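Local structure of uncharacterized tRNA/rRNA methyltransferase HI_0380 (Haemophilus influenzae, 3ILK) at residues Ile8-Gly22 against Gln35-Ser48. The protein is uncharacterised, but probably binds RNA and transfers methyl groups from S-adenosylmethionine to tRNA or rRNA. Numbering follows the deposited sequence. Where two conformers were deposited one is given.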
loop_
_atom_site.group_PDB
_atom_site.type_symbol
_atom_site.label_atom_id
_atom_site.label_comp_id
_atom_site.label_asym_id
_atom_site.label_seq_id
_atom_site.Cartn_x
_atom_site.Cartn_y
_atom_site.Cartn_z
ATOM N N ILE A 8 14.766 7.828 -17.659
ATOM C CA ILE A 8 15.021 8.514 -16.365
ATOM C C ILE A 8 16.452 8.227 -15.896
ATOM O O ILE A 8 16.800 7.095 -15.635
ATOM C CB ILE A 8 14.071 8.043 -15.227
ATOM C CG1 ILE A 8 12.575 8.291 -15.584
ATOM C CG2 ILE A 8 14.495 8.660 -13.880
ATOM C CD1 ILE A 8 11.559 7.353 -14.758
ATOM N N ARG A 9 17.262 9.264 -15.822
ATOM C CA ARG A 9 18.629 9.126 -15.331
ATOM C C ARG A 9 18.646 9.456 -13.854
ATOM O O ARG A 9 18.257 10.563 -13.459
ATOM C CB ARG A 9 19.569 10.071 -16.112
ATOM C CG ARG A 9 21.079 9.979 -15.691
ATOM C CD ARG A 9 21.965 10.910 -16.509
ATOM N NE ARG A 9 21.784 10.724 -17.959
ATOM C CZ ARG A 9 22.086 11.612 -18.908
ATOM N NH1 ARG A 9 22.619 12.811 -18.630
ATOM N NH2 ARG A 9 21.817 11.297 -20.171
ATOM N N ILE A 10 19.173 8.541 -13.054
ATOM C CA ILE A 10 19.397 8.758 -11.636
ATOM C C ILE A 10 20.836 9.269 -11.459
ATOM O O ILE A 10 21.783 8.602 -11.847
ATOM C CB ILE A 10 19.162 7.432 -10.840
ATOM C CG1 ILE A 10 17.700 6.951 -10.967
ATOM C CG2 ILE A 10 19.577 7.546 -9.339
ATOM C CD1 ILE A 10 16.674 7.858 -10.311
ATOM N N VAL A 11 20.992 10.468 -10.901
ATOM C CA VAL A 11 22.338 11.020 -10.727
ATOM C C VAL A 11 22.707 11.054 -9.250
ATOM O O VAL A 11 21.982 11.592 -8.451
ATOM C CB VAL A 11 22.439 12.464 -11.296
ATOM C CG1 VAL A 11 23.911 13.002 -11.096
ATOM C CG2 VAL A 11 21.901 12.520 -12.810
ATOM N N LEU A 12 23.860 10.512 -8.887
ATOM C CA LEU A 12 24.324 10.574 -7.524
ATOM C C LEU A 12 25.576 11.485 -7.399
ATOM O O LEU A 12 26.698 11.160 -7.926
ATOM C CB LEU A 12 24.678 9.160 -7.029
ATOM C CG LEU A 12 23.718 7.993 -7.283
ATOM C CD1 LEU A 12 24.271 6.669 -6.620
ATOM C CD2 LEU A 12 22.288 8.274 -6.795
ATOM N N ILE A 13 25.371 12.610 -6.699
ATOM C CA ILE A 13 26.441 13.598 -6.467
ATOM C C ILE A 13 27.403 13.186 -5.375
ATOM O O ILE A 13 27.032 13.120 -4.203
ATOM C CB ILE A 13 25.900 14.958 -6.065
ATOM C CG1 ILE A 13 24.762 15.422 -7.038
ATOM C CG2 ILE A 13 27.014 16.002 -6.051
ATOM C CD1 ILE A 13 25.172 15.507 -8.515
ATOM N N GLU A 14 28.657 13.000 -5.771
ATOM C CA GLU A 14 29.763 12.707 -4.831
ATOM C C GLU A 14 29.378 11.704 -3.810
ATOM O O GLU A 14 29.208 12.058 -2.668
ATOM C CB GLU A 14 30.265 13.974 -4.134
ATOM C CG GLU A 14 30.674 15.033 -5.128
ATOM C CD GLU A 14 31.131 16.311 -4.457
ATOM O OE1 GLU A 14 31.544 16.289 -3.266
ATOM O OE2 GLU A 14 31.155 17.333 -5.132
ATOM N N THR A 15 29.264 10.443 -4.197
ATOM C CA THR A 15 29.008 9.402 -3.240
ATOM C C THR A 15 30.306 9.213 -2.489
ATOM O O THR A 15 31.368 9.499 -3.033
ATOM C CB THR A 15 28.678 8.065 -3.953
ATOM O OG1 THR A 15 29.784 7.690 -4.816
ATOM C CG2 THR A 15 27.389 8.185 -4.742
ATOM N N SER A 16 30.197 8.728 -1.255
ATOM C CA SER A 16 31.320 8.448 -0.365
ATOM C C SER A 16 31.691 6.972 -0.354
ATOM O O SER A 16 32.591 6.538 -1.122
ATOM C CB SER A 16 30.988 8.890 1.065
ATOM O OG SER A 16 30.680 10.280 1.088
ATOM N N HIS A 17 31.072 6.186 0.526
ATOM C CA HIS A 17 31.397 4.756 0.613
ATOM C C HIS A 17 30.994 4.101 -0.698
ATOM O O HIS A 17 29.881 4.357 -1.229
ATOM C CB HIS A 17 30.674 4.089 1.788
ATOM C CG HIS A 17 30.998 4.692 3.112
ATOM N ND1 HIS A 17 31.953 4.161 3.958
ATOM C CD2 HIS A 17 30.503 5.784 3.741
ATOM C CE1 HIS A 17 32.025 4.898 5.050
ATOM N NE2 HIS A 17 31.162 5.892 4.939
ATOM N N SER A 18 31.895 3.281 -1.241
ATOM C CA SER A 18 31.692 2.696 -2.560
ATOM C C SER A 18 30.511 1.726 -2.545
ATOM O O SER A 18 29.917 1.464 -3.579
ATOM C CB SER A 18 32.955 2.005 -3.030
ATOM O OG SER A 18 33.339 1.058 -2.083
ATOM N N GLY A 19 30.172 1.223 -1.356
ATOM C CA GLY A 19 28.968 0.427 -1.148
ATOM C C GLY A 19 27.667 1.153 -1.419
ATOM O O GLY A 19 26.698 0.525 -1.798
ATOM N N ASN A 20 27.632 2.472 -1.220
ATOM C CA ASN A 20 26.419 3.251 -1.434
ATOM C C ASN A 20 25.948 3.261 -2.882
ATOM O O ASN A 20 24.747 3.311 -3.156
ATOM C CB ASN A 20 26.630 4.689 -0.967
ATOM C CG ASN A 20 26.894 4.774 0.521
ATOM O OD1 ASN A 20 26.735 3.787 1.237
ATOM N ND2 ASN A 20 27.303 5.947 0.996
ATOM N N ILE A 21 26.902 3.286 -3.809
ATOM C CA ILE A 21 26.596 3.100 -5.245
ATOM C C ILE A 21 25.933 1.726 -5.463
ATOM O O ILE A 21 24.967 1.612 -6.177
ATOM C CB ILE A 21 27.913 3.142 -6.081
ATOM C CG1 ILE A 21 28.565 4.512 -5.965
ATOM C CG2 ILE A 21 27.676 2.649 -7.495
ATOM C CD1 ILE A 21 29.926 4.582 -6.623
ATOM N N GLY A 22 26.506 0.668 -4.878
ATOM C CA GLY A 22 25.840 -0.620 -4.974
ATOM C C GLY A 22 24.388 -0.659 -4.446
ATOM O O GLY A 22 23.522 -1.258 -5.080
ATOM N N GLN A 35 19.204 3.603 -15.500
ATOM C CA GLN A 35 20.230 4.570 -15.904
ATOM C C GLN A 35 20.801 5.299 -14.737
ATOM O O GLN A 35 20.132 6.146 -14.159
ATOM C CB GLN A 35 19.696 5.626 -16.844
ATOM C CG GLN A 35 18.860 5.093 -17.987
ATOM C CD GLN A 35 19.654 4.963 -19.242
ATOM O OE1 GLN A 35 19.480 5.747 -20.178
ATOM N NE2 GLN A 35 20.569 3.993 -19.273
ATOM N N LEU A 36 22.051 5.002 -14.444
ATOM C CA LEU A 36 22.743 5.538 -13.311
ATOM C C LEU A 36 23.942 6.421 -13.768
ATOM O O LEU A 36 24.737 6.032 -14.626
ATOM C CB LEU A 36 23.235 4.367 -12.405
ATOM C CG LEU A 36 24.050 4.842 -11.206
ATOM C CD1 LEU A 36 23.151 5.628 -10.229
ATOM C CD2 LEU A 36 24.739 3.633 -10.478
ATOM N N CYS A 37 24.050 7.600 -13.166
ATOM C CA CYS A 37 25.161 8.519 -13.386
ATOM C C CYS A 37 25.745 8.984 -12.044
ATOM O O CYS A 37 24.998 9.452 -11.152
ATOM C CB CYS A 37 24.648 9.689 -14.210
ATOM S SG CYS A 37 25.840 10.967 -14.607
ATOM N N LEU A 38 27.064 8.811 -11.902
ATOM C CA LEU A 38 27.890 9.260 -10.770
ATOM C C LEU A 38 28.693 10.546 -11.084
ATOM O O LEU A 38 29.335 10.627 -12.148
ATOM C CB LEU A 38 28.834 8.126 -10.349
ATOM C CG LEU A 38 28.231 6.698 -10.243
ATOM C CD1 LEU A 38 29.309 5.686 -9.795
ATOM C CD2 LEU A 38 27.009 6.688 -9.264
ATOM N N VAL A 39 28.588 11.553 -10.197
ATOM C CA VAL A 39 29.433 12.753 -10.260
ATOM C C VAL A 39 30.524 12.596 -9.237
ATOM O O VAL A 39 30.253 12.463 -8.028
ATOM C CB VAL A 39 28.652 14.039 -10.053
ATOM C CG1 VAL A 39 29.535 15.335 -10.248
ATOM C CG2 VAL A 39 27.386 14.106 -11.047
ATOM N N SER A 40 31.773 12.556 -9.705
ATOM C CA SER A 40 32.912 12.505 -8.789
ATOM C C SER A 40 32.658 11.588 -7.596
ATOM O O SER A 40 32.695 12.055 -6.472
ATOM C CB SER A 40 33.231 13.886 -8.210
ATOM O OG SER A 40 33.708 14.705 -9.233
ATOM N N PRO A 41 32.374 10.305 -7.847
ATOM C CA PRO A 41 32.319 9.408 -6.724
ATOM C C PRO A 41 33.689 9.391 -6.099
ATOM O O PRO A 41 34.738 9.534 -6.783
ATOM C CB PRO A 41 32.022 8.039 -7.366
ATOM C CG PRO A 41 32.580 8.164 -8.753
ATOM C CD PRO A 41 32.226 9.587 -9.130
ATOM N N LYS A 42 33.697 9.212 -4.796
ATOM C CA LYS A 42 34.964 9.161 -4.075
ATOM C C LYS A 42 35.674 7.870 -4.411
ATOM O O LYS A 42 36.918 7.781 -4.468
ATOM C CB LYS A 42 34.647 9.242 -2.595
ATOM C CG LYS A 42 35.844 9.169 -1.669
ATOM C CD LYS A 42 35.362 9.456 -0.254
ATOM C CE LYS A 42 36.551 9.701 0.674
ATOM N NZ LYS A 42 37.574 8.675 0.405
ATOM N N SER A 43 34.909 6.814 -4.590
ATOM C CA SER A 43 35.549 5.556 -4.923
ATOM C C SER A 43 34.533 4.568 -5.461
ATOM O O SER A 43 33.391 4.539 -5.009
ATOM C CB SER A 43 36.200 4.987 -3.679
ATOM O OG SER A 43 35.452 3.886 -3.254
ATOM N N VAL A 44 34.937 3.776 -6.441
ATOM C CA VAL A 44 34.097 2.658 -6.896
ATOM C C VAL A 44 34.980 1.431 -6.973
ATOM O O VAL A 44 36.007 1.471 -7.613
ATOM C CB VAL A 44 33.357 2.948 -8.257
ATOM C CG1 VAL A 44 33.472 4.411 -8.727
ATOM C CG2 VAL A 44 33.689 1.914 -9.304
ATOM N N ASP A 45 34.586 0.340 -6.332
ATOM C CA ASP A 45 35.472 -0.817 -6.211
ATOM C C ASP A 45 34.591 -2.040 -6.003
ATOM O O ASP A 45 33.395 -1.968 -6.258
ATOM C CB ASP A 45 36.400 -0.616 -5.016
ATOM C CG ASP A 45 35.624 -0.403 -3.716
ATOM O OD1 ASP A 45 34.487 -0.921 -3.590
ATOM O OD2 ASP A 45 36.130 0.309 -2.822
ATOM N N GLU A 46 35.169 -3.134 -5.507
ATOM C CA GLU A 46 34.418 -4.371 -5.333
ATOM C C GLU A 46 33.127 -4.183 -4.511
ATOM O O GLU A 46 32.089 -4.741 -4.858
ATOM C CB GLU A 46 35.299 -5.480 -4.762
ATOM C CG GLU A 46 34.640 -6.862 -4.733
ATOM C CD GLU A 46 34.681 -7.609 -6.078
ATOM O OE1 GLU A 46 35.449 -8.606 -6.196
ATOM O OE2 GLU A 46 33.931 -7.213 -7.009
ATOM N N GLN A 47 33.189 -3.364 -3.464
ATOM C CA GLN A 47 32.019 -3.050 -2.646
ATOM C C GLN A 47 30.847 -2.428 -3.420
ATOM O O GLN A 47 29.696 -2.674 -3.060
ATOM C CB GLN A 47 32.390 -2.150 -1.453
ATOM C CG GLN A 47 33.312 -2.800 -0.433
ATOM C CD GLN A 47 32.861 -4.203 -0.100
ATOM O OE1 GLN A 47 31.737 -4.415 0.389
ATOM N NE2 GLN A 47 33.722 -5.181 -0.387
ATOM N N SER A 48 31.135 -1.630 -4.460
ATOM C CA SER A 48 30.096 -1.075 -5.323
ATOM C C SER A 48 29.331 -2.201 -6.015
ATOM O O SER A 48 28.109 -2.102 -6.252
ATOM C CB SER A 48 30.702 -0.124 -6.370
ATOM O OG SER A 48 31.527 0.853 -5.744
HETATM O O HOH W 1 16.387 4.358 -15.580
HETATM O O HOH W 2 21.071 8.173 -19.061
HETATM O O HOH W 3 28.898 10.080 -7.084
HETATM O O HOH W 4 31.951 6.522 -3.702
HETATM O O HOH W 5 34.902 2.944 0.055
#
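The carboxylate of D45 receives S18 OG on the syn side of OD1, at 2.7 Å and 32° out of the carboxylate plane, while the guanidinium of R9, at the far end of the contact, has a water in plane at its edge; that water also reaches Q35 OE1 weakly. The arginine's aliphatic part does the direct touching, its CD lying 3.7 Å from C37 CB, and its NH1 goes on to the carbonyls of A71 and D73. Between these ends, strands 8-13 and 35-39 run parallel, the amides of I10 and L12 and those of C37 and V39 bonding alternately across. Past the last strand pair E14 N still donates to V39 O, and a water alongside adds bonds to L12 O, V39 O and T15 N; K42 N then bonds T15 O.

Side chains alternate between the two faces of the sheet. V39 CG2 meets both V11 CG1 and I13 CD1, each at 3.6 Å, on the side covered by helix 68-71. On the other, L12 and L38 lie side by side, and I21 descends from helix 18-31: with CG1 anti to the carbonyl carbon (chi1 -63°) and an extended chi2, it pushes CD1 to 3.4 Å from L38 CD1, a tight fit. Farther along, S48 OG donates to S18 O from above the carbonyl plane (2.8 Å) and accepts from D45 N, one side of the D45-S48 capping box.

Strand 8-13, helix 18-31 and strand 35-39 thus illustrate the beta-alpha-beta crossover within the parallel sheet of a SPOUT methyltransferase, with I13 packed close to G114, a probable S-adenosylmethionine-binding residue.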